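Local coordinates for protein TatD-related deoxyribonuclease (Thermotoga maritima, PDB 1J6O) that probably acts as a metal-dependent deoxyribonuclease of the TatD family, hydrolysing ester bonds in DNA, at residues T16-H21 with V44-V49; K56-S61 with A93-V98; R66-V71 with K97-G102. All coordinates share one frame; numbering follows the deposited sequence.

Interaction 1. Residues T16-H21 with V44-V49; sequences THAHLH and VVNVGV
His17 lies over Val47 with one face of its imidazole, where the first two strands of the TIM barrel meet in parallel. Val47 CG2 sits almost on the ring normal, 3.9 Å from the centroid of the His17 ring, a CH-pi contact. The torsion behind it puts CG of His17 anti to the backbone N (chi1 -155°), swinging the ring across the valine while NE2 hydrogen-bonds Glu103. His19 uses its edge instead: its ND1 donates to Val47 O over 3.0 Å, with the oxygen near the plane of the imidazole. That bond fixes the ring's rotation and leaves NE2 to Asp214. His17 and His19 form the His-x-His pair at the end of the first strand, predicted to bind a divalent metal together with Glu103 and Asp214, so Val47 would be second shell to both.

The backbones are paired around Ala18 and Asn46: Ala18 N donates to Val45 O, and Val47 N reaches Ala18 O at 2.8 Å. Beyond this bridge the 16-21 chain leaves the sheet, and the amide of Asn46 follows it. Leu20 N donates to Asn46 OD1 at 2.9 Å, in the carbonyl plane and on a lone pair, so a side chain stands in for the next backbone acceptor. Asn46 ND2 is held by Ser57 of helix 51-61. The His21 ring is turned 73° from that amide plane, with NE2 bonded to Asp53. Leu20 meets Val44 nearly at a right angle, CD1 to CG2 at 4.0 Å. The edge of the His21 imidazole also faces the carbonyl that His19 uses, CE1 of His21 lying 3.3 Å from Val47 O.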
loop_
_atom_site.group_PDB
_atom_site.type_symbol
_atom_site.label_atom_id
_atom_site.label_comp_id
_atom_site.label_asym_id
_atom_site.label_seq_id
_atom_site.Cartn_x
_atom_site.Cartn_y
_atom_site.Cartn_z
ATOM N N THR A 16 3.455 4.834 -0.719
ATOM C CA THR A 16 3.590 3.372 -0.564
ATOM C C THR A 16 2.574 2.515 -1.315
ATOM O O THR A 16 2.560 1.284 -1.159
ATOM C CB THR A 16 3.551 2.959 0.934
ATOM O OG1 THR A 16 2.296 3.363 1.490
ATOM C CG2 THR A 16 4.681 3.621 1.724
ATOM N N HIS A 17 1.726 3.136 -2.135
ATOM C CA HIS A 17 0.752 2.349 -2.866
ATOM C C HIS A 17 0.328 3.074 -4.124
ATOM O O HIS A 17 -0.631 3.850 -4.100
ATOM C CB HIS A 17 -0.485 2.078 -1.979
ATOM C CG HIS A 17 -1.254 0.852 -2.363
ATOM N ND1 HIS A 17 -1.096 -0.355 -1.714
ATOM C CD2 HIS A 17 -2.185 0.641 -3.324
ATOM C CE1 HIS A 17 -1.905 -1.255 -2.256
ATOM N NE2 HIS A 17 -2.576 -0.674 -3.233
ATOM N N ALA A 18 1.018 2.821 -5.232
ATOM C CA ALA A 18 0.664 3.481 -6.483
ATOM C C ALA A 18 0.396 2.445 -7.607
ATOM O O ALA A 18 0.828 1.309 -7.496
ATOM C CB ALA A 18 1.798 4.360 -6.883
ATOM N N HIS A 19 -0.318 2.844 -8.665
ATOM C CA HIS A 19 -0.609 1.946 -9.801
ATOM C C HIS A 19 -0.340 2.827 -11.024
ATOM O O HIS A 19 -1.258 3.079 -11.859
ATOM C CB HIS A 19 -2.097 1.535 -9.823
ATOM C CG HIS A 19 -2.574 0.906 -8.548
ATOM N ND1 HIS A 19 -2.211 -0.369 -8.171
ATOM C CD2 HIS A 19 -3.432 1.353 -7.595
ATOM C CE1 HIS A 19 -2.835 -0.688 -7.047
ATOM N NE2 HIS A 19 -3.586 0.339 -6.680
ATOM N N LEU A 20 0.907 3.257 -11.165
ATOM C CA LEU A 20 1.295 4.127 -12.275
ATOM C C LEU A 20 1.219 3.489 -13.643
ATOM O O LEU A 20 1.189 4.191 -14.668
ATOM C CB LEU A 20 2.700 4.684 -12.007
ATOM C CG LEU A 20 2.758 5.651 -10.814
ATOM C CD1 LEU A 20 4.217 5.836 -10.320
ATOM C CD2 LEU A 20 2.159 6.982 -11.235
ATOM N N HIS A 21 1.164 2.165 -13.652
ATOM C CA HIS A 21 1.088 1.420 -14.897
ATOM C C HIS A 21 -0.341 1.264 -15.409
ATOM O O HIS A 21 -0.542 0.693 -16.487
ATOM C CB HIS A 21 1.748 0.045 -14.737
ATOM C CG HIS A 21 1.148 -0.780 -13.646
ATOM N ND1 HIS A 21 1.159 -0.381 -12.321
ATOM C CD2 HIS A 21 0.428 -1.930 -13.694
ATOM C CE1 HIS A 21 0.463 -1.246 -11.602
ATOM N NE2 HIS A 21 0.005 -2.194 -12.413
ATOM N N VAL A 44 8.343 5.560 -4.702
ATOM C CA VAL A 44 6.975 5.078 -4.606
ATOM C C VAL A 44 7.018 3.566 -4.706
ATOM O O VAL A 44 7.973 2.995 -5.269
ATOM C CB VAL A 44 6.031 5.618 -5.741
ATOM C CG1 VAL A 44 6.219 7.116 -5.943
ATOM C CG2 VAL A 44 6.213 4.812 -7.007
ATOM N N VAL A 45 6.012 2.914 -4.132
ATOM C CA VAL A 45 5.965 1.464 -4.199
ATOM C C VAL A 45 4.798 1.238 -5.170
ATOM O O VAL A 45 3.654 1.551 -4.835
ATOM C CB VAL A 45 5.626 0.823 -2.867
ATOM C CG1 VAL A 45 5.466 -0.712 -3.084
ATOM C CG2 VAL A 45 6.731 1.126 -1.831
ATOM N N ASN A 46 5.115 0.746 -6.369
ATOM C CA ASN A 46 4.108 0.498 -7.408
ATOM C C ASN A 46 3.609 -0.934 -7.261
ATOM O O ASN A 46 4.356 -1.882 -7.381
ATOM C CB ASN A 46 4.728 0.756 -8.767
ATOM C CG ASN A 46 3.712 1.143 -9.769
ATOM O OD1 ASN A 46 3.151 2.248 -9.711
ATOM N ND2 ASN A 46 3.436 0.241 -10.691
ATOM N N VAL A 47 2.304 -1.045 -7.071
ATOM C CA VAL A 47 1.626 -2.302 -6.845
ATOM C C VAL A 47 0.847 -3.001 -7.948
ATOM O O VAL A 47 -0.014 -2.394 -8.571
ATOM C CB VAL A 47 0.643 -2.069 -5.656
ATOM C CG1 VAL A 47 0.150 -3.379 -5.120
ATOM C CG2 VAL A 47 1.352 -1.274 -4.527
ATOM N N GLY A 48 1.088 -4.299 -8.092
ATOM C CA GLY A 48 0.384 -5.088 -9.112
ATOM C C GLY A 48 -0.894 -5.685 -8.549
ATOM O O GLY A 48 -1.012 -5.812 -7.322
ATOM N N VAL A 49 -1.872 -6.020 -9.407
ATOM C CA VAL A 49 -3.122 -6.604 -8.885
ATOM C C VAL A 49 -3.443 -8.031 -9.378
ATOM O O VAL A 49 -4.449 -8.628 -8.974
ATOM C CB VAL A 49 -4.352 -5.668 -9.114
ATOM C CG1 VAL A 49 -4.125 -4.344 -8.333
ATOM C CG2 VAL A 49 -4.565 -5.380 -10.602
#

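Interaction 2. Residues K56-S61 with A93-V98; sequences KSLDLS and AKDEKV
A lysine ammonium from the loop seals the last turn of a helix: Lys97 NZ donates to Ser61 O at 3.0 Å, coming from above the carbonyl plane and not along a lone pair. The pair joins helix 51-61, on the outside of the TIM barrel, to the turn that leads into the strand beginning at Val98. Its positive charge, at the C-terminal end of the helix, would probably interact favourably with the helix dipole. NZ does not serve Ser61 alone, since Ser64 O and Ile67 O also accept from it.

The lysine gets there by a bend at chi2 (-73°), which folds its chain along Ser61: CB lies 3.6 Å from Ser61 OG, and CE runs beside the Ser61 carbonyl and NZ continues onto it. The serine hydroxyl faces back into its own helix, donating to Leu58 O at 2.8 Å, so it meets the lysine methylenes while its proton is already spent.

The apolar half of the contact belongs to Leu58. Its CD1 touches both Asp95 and Val98, 3.9 Å from Val98 CG2, the leucine and valine side chains crossing at about a right angle. The same methyl rests against the carboxylate carbon of Asp95, CD1 to CG 3.8 Å. Asp95 is held by a type I turn from Asp95 to Val98 and by a salt bridge from OD2 to Lys62. Its other oxygen closes an Asx turn: Asp95 OD1 takes the backbone N of Lys97 on its anti lone pair at 2.9 Å.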
loop_
_atom_site.group_PDB
_atom_site.type_symbol
_atom_site.label_atom_id
_atom_site.label_comp_id
_atom_site.label_asym_id
_atom_site.label_seq_id
_atom_site.Cartn_x
_atom_site.Cartn_y
_atom_site.Cartn_z
ATOM N N LYS A 56 3.538 -5.811 -15.593
ATOM C CA LYS A 56 3.610 -4.426 -16.113
ATOM C C LYS A 56 4.183 -3.498 -15.049
ATOM O O LYS A 56 4.944 -2.580 -15.364
ATOM C CB LYS A 56 2.237 -3.922 -16.521
ATOM C CG LYS A 56 1.685 -4.638 -17.753
ATOM C CD LYS A 56 0.248 -4.221 -18.052
ATOM C CE LYS A 56 0.169 -3.150 -19.123
ATOM N NZ LYS A 56 0.887 -1.897 -18.759
ATOM N N SER A 57 3.792 -3.733 -13.798
ATOM C CA SER A 57 4.279 -2.925 -12.680
ATOM C C SER A 57 5.795 -3.137 -12.578
ATOM O O SER A 57 6.564 -2.186 -12.453
ATOM C CB SER A 57 3.595 -3.359 -11.371
ATOM O OG SER A 57 4.078 -2.620 -10.256
ATOM N N LEU A 58 6.235 -4.390 -12.634
ATOM C CA LEU A 58 7.674 -4.637 -12.538
ATOM C C LEU A 58 8.447 -3.985 -13.674
ATOM O O LEU A 58 9.505 -3.377 -13.463
ATOM C CB LEU A 58 7.960 -6.141 -12.526
ATOM C CG LEU A 58 9.434 -6.589 -12.473
ATOM C CD1 LEU A 58 10.166 -5.945 -11.279
ATOM C CD2 LEU A 58 9.473 -8.104 -12.397
ATOM N N ASP A 59 7.927 -4.107 -14.876
ATOM C CA ASP A 59 8.597 -3.519 -16.020
ATOM C C ASP A 59 8.707 -2.027 -15.872
ATOM O O ASP A 59 9.736 -1.433 -16.209
ATOM C CB ASP A 59 7.888 -3.898 -17.316
ATOM C CG ASP A 59 8.216 -5.321 -17.739
ATOM O OD1 ASP A 59 9.109 -5.912 -17.103
ATOM O OD2 ASP A 59 7.600 -5.845 -18.688
ATOM N N LEU A 60 7.667 -1.407 -15.333
ATOM C CA LEU A 60 7.723 0.044 -15.166
ATOM C C LEU A 60 8.717 0.439 -14.066
ATOM O O LEU A 60 9.457 1.415 -14.222
ATOM C CB LEU A 60 6.346 0.574 -14.809
ATOM C CG LEU A 60 6.224 2.078 -14.544
ATOM C CD1 LEU A 60 6.680 2.865 -15.782
ATOM C CD2 LEU A 60 4.760 2.383 -14.200
ATOM N N SER A 61 8.742 -0.308 -12.964
ATOM C CA SER A 61 9.654 0.005 -11.862
ATOM C C SER A 61 11.086 -0.050 -12.340
ATOM O O SER A 61 11.938 0.697 -11.863
ATOM C CB SER A 61 9.482 -0.965 -10.692
ATOM O OG SER A 61 10.037 -2.217 -11.009
ATOM N N ALA A 93 9.669 -11.942 -8.042
ATOM C CA ALA A 93 10.396 -11.505 -6.872
ATOM C C ALA A 93 11.890 -11.746 -6.915
ATOM O O ALA A 93 12.606 -11.303 -6.024
ATOM C CB ALA A 93 9.765 -12.110 -5.602
ATOM N N LYS A 94 12.377 -12.432 -7.947
ATOM C CA LYS A 94 13.810 -12.659 -8.017
ATOM C C LYS A 94 14.418 -11.293 -8.333
ATOM O O LYS A 94 15.552 -11.022 -7.946
ATOM C CB LYS A 94 14.181 -13.653 -9.128
ATOM C CG LYS A 94 13.688 -15.066 -8.899
ATOM C CD LYS A 94 14.197 -15.672 -7.593
ATOM C CE LYS A 94 15.692 -15.980 -7.637
ATOM N NZ LYS A 94 16.085 -16.892 -6.523
ATOM N N ASP A 95 13.653 -10.435 -9.018
ATOM C CA ASP A 95 14.128 -9.087 -9.382
ATOM C C ASP A 95 14.291 -8.235 -8.114
ATOM O O ASP A 95 13.388 -8.181 -7.268
ATOM C CB ASP A 95 13.131 -8.409 -10.334
ATOM C CG ASP A 95 13.752 -7.257 -11.102
ATOM O OD1 ASP A 95 14.036 -6.207 -10.481
ATOM O OD2 ASP A 95 13.969 -7.410 -12.325
ATOM N N GLU A 96 15.433 -7.559 -7.980
ATOM C CA GLU A 96 15.678 -6.728 -6.794
ATOM C C GLU A 96 14.702 -5.557 -6.635
ATOM O O GLU A 96 14.562 -5.004 -5.545
ATOM C CB GLU A 96 17.106 -6.175 -6.805
ATOM C CG GLU A 96 17.459 -5.403 -8.065
ATOM N N LYS A 97 14.034 -5.185 -7.718
ATOM C CA LYS A 97 13.084 -4.077 -7.663
ATOM C C LYS A 97 11.818 -4.465 -6.888
ATOM O O LYS A 97 11.052 -3.584 -6.484
ATOM C CB LYS A 97 12.713 -3.650 -9.084
ATOM C CG LYS A 97 13.717 -2.728 -9.735
ATOM C CD LYS A 97 13.619 -1.354 -9.096
ATOM C CE LYS A 97 14.271 -0.302 -9.980
ATOM N NZ LYS A 97 13.811 1.042 -9.599
ATOM N N VAL A 98 11.592 -5.772 -6.705
ATOM C CA VAL A 98 10.400 -6.244 -5.966
ATOM C C VAL A 98 10.701 -6.175 -4.467
ATOM O O VAL A 98 11.598 -6.879 -3.950
ATOM C CB VAL A 98 10.016 -7.662 -6.378
ATOM C CG1 VAL A 98 8.873 -8.173 -5.492
ATOM C CG2 VAL A 98 9.559 -7.655 -7.836
#

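Interaction 3. Residues R66-V71 with K97-G102; sequences RIFCSV and KVVAIG
Cys69 and Val98 pair in parallel where the third and fourth strands of the TIM barrel run side by side, their short axes 27° apart. Backbone bonds form the ladder. Cys69 N donates to Lys97 O and Val99 N to Cys69 O, both at 2.8 Å; further along, Val71 N reaches Ala100 O at a longer 3.3 Å, and Gly102 N closes on Val71 O.

Among the apolar contacts, Val71 spreads its two methyls. CG1 meets Val98 CG2 nearly at a right angle, while CG2 touches Ile101 CD1 at 3.9 Å. These residues share a face with Cys69, which lies against helix 51-61. Farther toward the strand starts, Phe68 CD2 packs obliquely on Val99 CG1 at 3.8 Å, and the same ring meets Phe43 with the two ring planes roughly perpendicular.

The polar side chains work at opposite ends. Lys97 NZ donates to Ile67 O at 2.7 Å, only 16° from the carbonyl plane; its cation-pi approach to the Phe68 ring is long and weak. A methionine in place of Lys97 would probably leave the carbonyls of Ile67, Ser61 and Ser64 without their shared donor. At the other end, next to the predicted metal ligand Glu103, Ser70 extends OG anti to its own nitrogen (chi1 -176°), and this hydroxyl donates from above the carbonyl plane to Gly102 O at 2.8 Å.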
loop_
_atom_site.group_PDB
_atom_site.type_symbol
_atom_site.label_atom_id
_atom_site.label_comp_id
_atom_site.label_asym_id
_atom_site.label_seq_id
_atom_site.Cartn_x
_atom_site.Cartn_y
_atom_site.Cartn_z
ATOM N N ARG A 66 13.356 5.675 -8.696
ATOM C CA ARG A 66 12.426 6.003 -7.608
ATOM C C ARG A 66 11.188 5.137 -7.488
ATOM O O ARG A 66 10.322 5.384 -6.623
ATOM C CB ARG A 66 12.000 7.462 -7.713
ATOM C CG ARG A 66 13.185 8.401 -7.512
ATOM C CD ARG A 66 12.751 9.845 -7.496
ATOM N NE ARG A 66 13.932 10.689 -7.296
ATOM C CZ ARG A 66 14.051 11.608 -6.345
ATOM N NH1 ARG A 66 13.059 11.834 -5.487
ATOM N NH2 ARG A 66 15.193 12.276 -6.225
ATOM N N ILE A 67 11.112 4.108 -8.328
ATOM C CA ILE A 67 9.964 3.217 -8.280
ATOM C C ILE A 67 10.393 1.792 -7.916
ATOM O O ILE A 67 11.341 1.255 -8.508
ATOM C CB ILE A 67 9.253 3.162 -9.643
ATOM C CG1 ILE A 67 8.758 4.574 -10.036
ATOM C CG2 ILE A 67 8.049 2.234 -9.558
ATOM C CD1 ILE A 67 8.196 4.606 -11.459
ATOM N N PHE A 68 9.732 1.225 -6.908
ATOM C CA PHE A 68 10.004 -0.138 -6.460
ATOM C C PHE A 68 8.689 -0.834 -6.757
ATOM O O PHE A 68 7.659 -0.169 -6.962
ATOM C CB PHE A 68 10.388 -0.194 -4.985
ATOM C CG PHE A 68 11.692 0.484 -4.728
ATOM C CD1 PHE A 68 11.741 1.860 -4.495
ATOM C CD2 PHE A 68 12.880 -0.231 -4.847
ATOM C CE1 PHE A 68 12.974 2.531 -4.383
ATOM C CE2 PHE A 68 14.120 0.420 -4.739
ATOM C CZ PHE A 68 14.160 1.802 -4.506
ATOM N N CYS A 69 8.702 -2.159 -6.714
ATOM C CA CYS A 69 7.518 -2.939 -7.030
ATOM C C CYS A 69 6.971 -3.944 -6.003
ATOM O O CYS A 69 7.722 -4.464 -5.186
ATOM C CB CYS A 69 7.897 -3.715 -8.315
ATOM S SG CYS A 69 6.681 -4.767 -9.119
ATOM N N SER A 70 5.652 -4.170 -6.039
ATOM C CA SER A 70 5.008 -5.136 -5.150
ATOM C C SER A 70 4.259 -5.999 -6.154
ATOM O O SER A 70 3.576 -5.460 -7.046
ATOM C CB SER A 70 3.991 -4.507 -4.196
ATOM O OG SER A 70 3.488 -5.501 -3.314
ATOM N N VAL A 71 4.366 -7.321 -6.029
ATOM C CA VAL A 71 3.668 -8.211 -6.960
ATOM C C VAL A 71 2.687 -9.065 -6.180
ATOM O O VAL A 71 2.971 -9.491 -5.043
ATOM C CB VAL A 71 4.647 -9.130 -7.745
ATOM C CG1 VAL A 71 5.617 -8.268 -8.560
ATOM C CG2 VAL A 71 5.438 -10.061 -6.789
ATOM N N LYS A 97 14.034 -5.185 -7.718
ATOM C CA LYS A 97 13.084 -4.077 -7.663
ATOM C C LYS A 97 11.818 -4.465 -6.888
ATOM O O LYS A 97 11.052 -3.584 -6.484
ATOM C CB LYS A 97 12.713 -3.650 -9.084
ATOM C CG LYS A 97 13.717 -2.728 -9.735
ATOM C CD LYS A 97 13.619 -1.354 -9.096
ATOM C CE LYS A 97 14.271 -0.302 -9.980
ATOM N NZ LYS A 97 13.811 1.042 -9.599
ATOM N N VAL A 98 11.592 -5.772 -6.705
ATOM C CA VAL A 98 10.400 -6.244 -5.966
ATOM C C VAL A 98 10.701 -6.175 -4.467
ATOM O O VAL A 98 11.598 -6.879 -3.950
ATOM C CB VAL A 98 10.016 -7.662 -6.378
ATOM C CG1 VAL A 98 8.873 -8.173 -5.492
ATOM C CG2 VAL A 98 9.559 -7.655 -7.836
ATOM N N VAL A 99 9.932 -5.345 -3.766
ATOM C CA VAL A 99 10.135 -5.157 -2.335
ATOM C C VAL A 99 8.987 -5.608 -1.453
ATOM O O VAL A 99 9.026 -5.448 -0.233
ATOM C CB VAL A 99 10.389 -3.646 -2.049
ATOM C CG1 VAL A 99 11.633 -3.161 -2.813
ATOM C CG2 VAL A 99 9.188 -2.816 -2.541
ATOM N N ALA A 100 7.961 -6.191 -2.058
ATOM C CA ALA A 100 6.839 -6.620 -1.261
ATOM C C ALA A 100 5.956 -7.533 -2.080
ATOM O O ALA A 100 6.134 -7.644 -3.286
ATOM C CB ALA A 100 6.010 -5.381 -0.825
ATOM N N ILE A 101 5.049 -8.202 -1.382
ATOM C CA ILE A 101 4.085 -9.115 -1.978
ATOM C C ILE A 101 2.734 -8.460 -1.697
ATOM O O ILE A 101 2.402 -8.150 -0.537
ATOM C CB ILE A 101 4.092 -10.546 -1.329
ATOM C CG1 ILE A 101 5.390 -11.285 -1.661
ATOM C CG2 ILE A 101 2.897 -11.378 -1.899
ATOM C CD1 ILE A 101 5.620 -11.532 -3.145
ATOM N N GLY A 102 1.973 -8.235 -2.771
ATOM C CA GLY A 102 0.656 -7.619 -2.691
ATOM C C GLY A 102 0.459 -6.879 -4.012
ATOM O O GLY A 102 1.418 -6.718 -4.768
#

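Overall arrangement
From the N terminus, interaction 1 comes first, closing the loop through helix 29-34 by pairing strand 13-18 with strand 41-47. The chain then runs through helix 51-61 and strand 67-71, each of which is joined to the entry into strand 98-107. Interaction 2 ties the helix to that entry and interaction 3 ties the strand to it, so the two loops overlap, sharing Lys97 and Val98; interaction 3 also closes the beta-alpha-beta unit through helix 85-92. Strands 41-47 and 67-71 are neighbours, and the backbone bond from Asn46 N to Phe68 O links interactions 1 and 3. Asn46 ND2 to Ser57 OG links interaction 1 to the helix. Together they join four consecutive barrel strands and one outer helix.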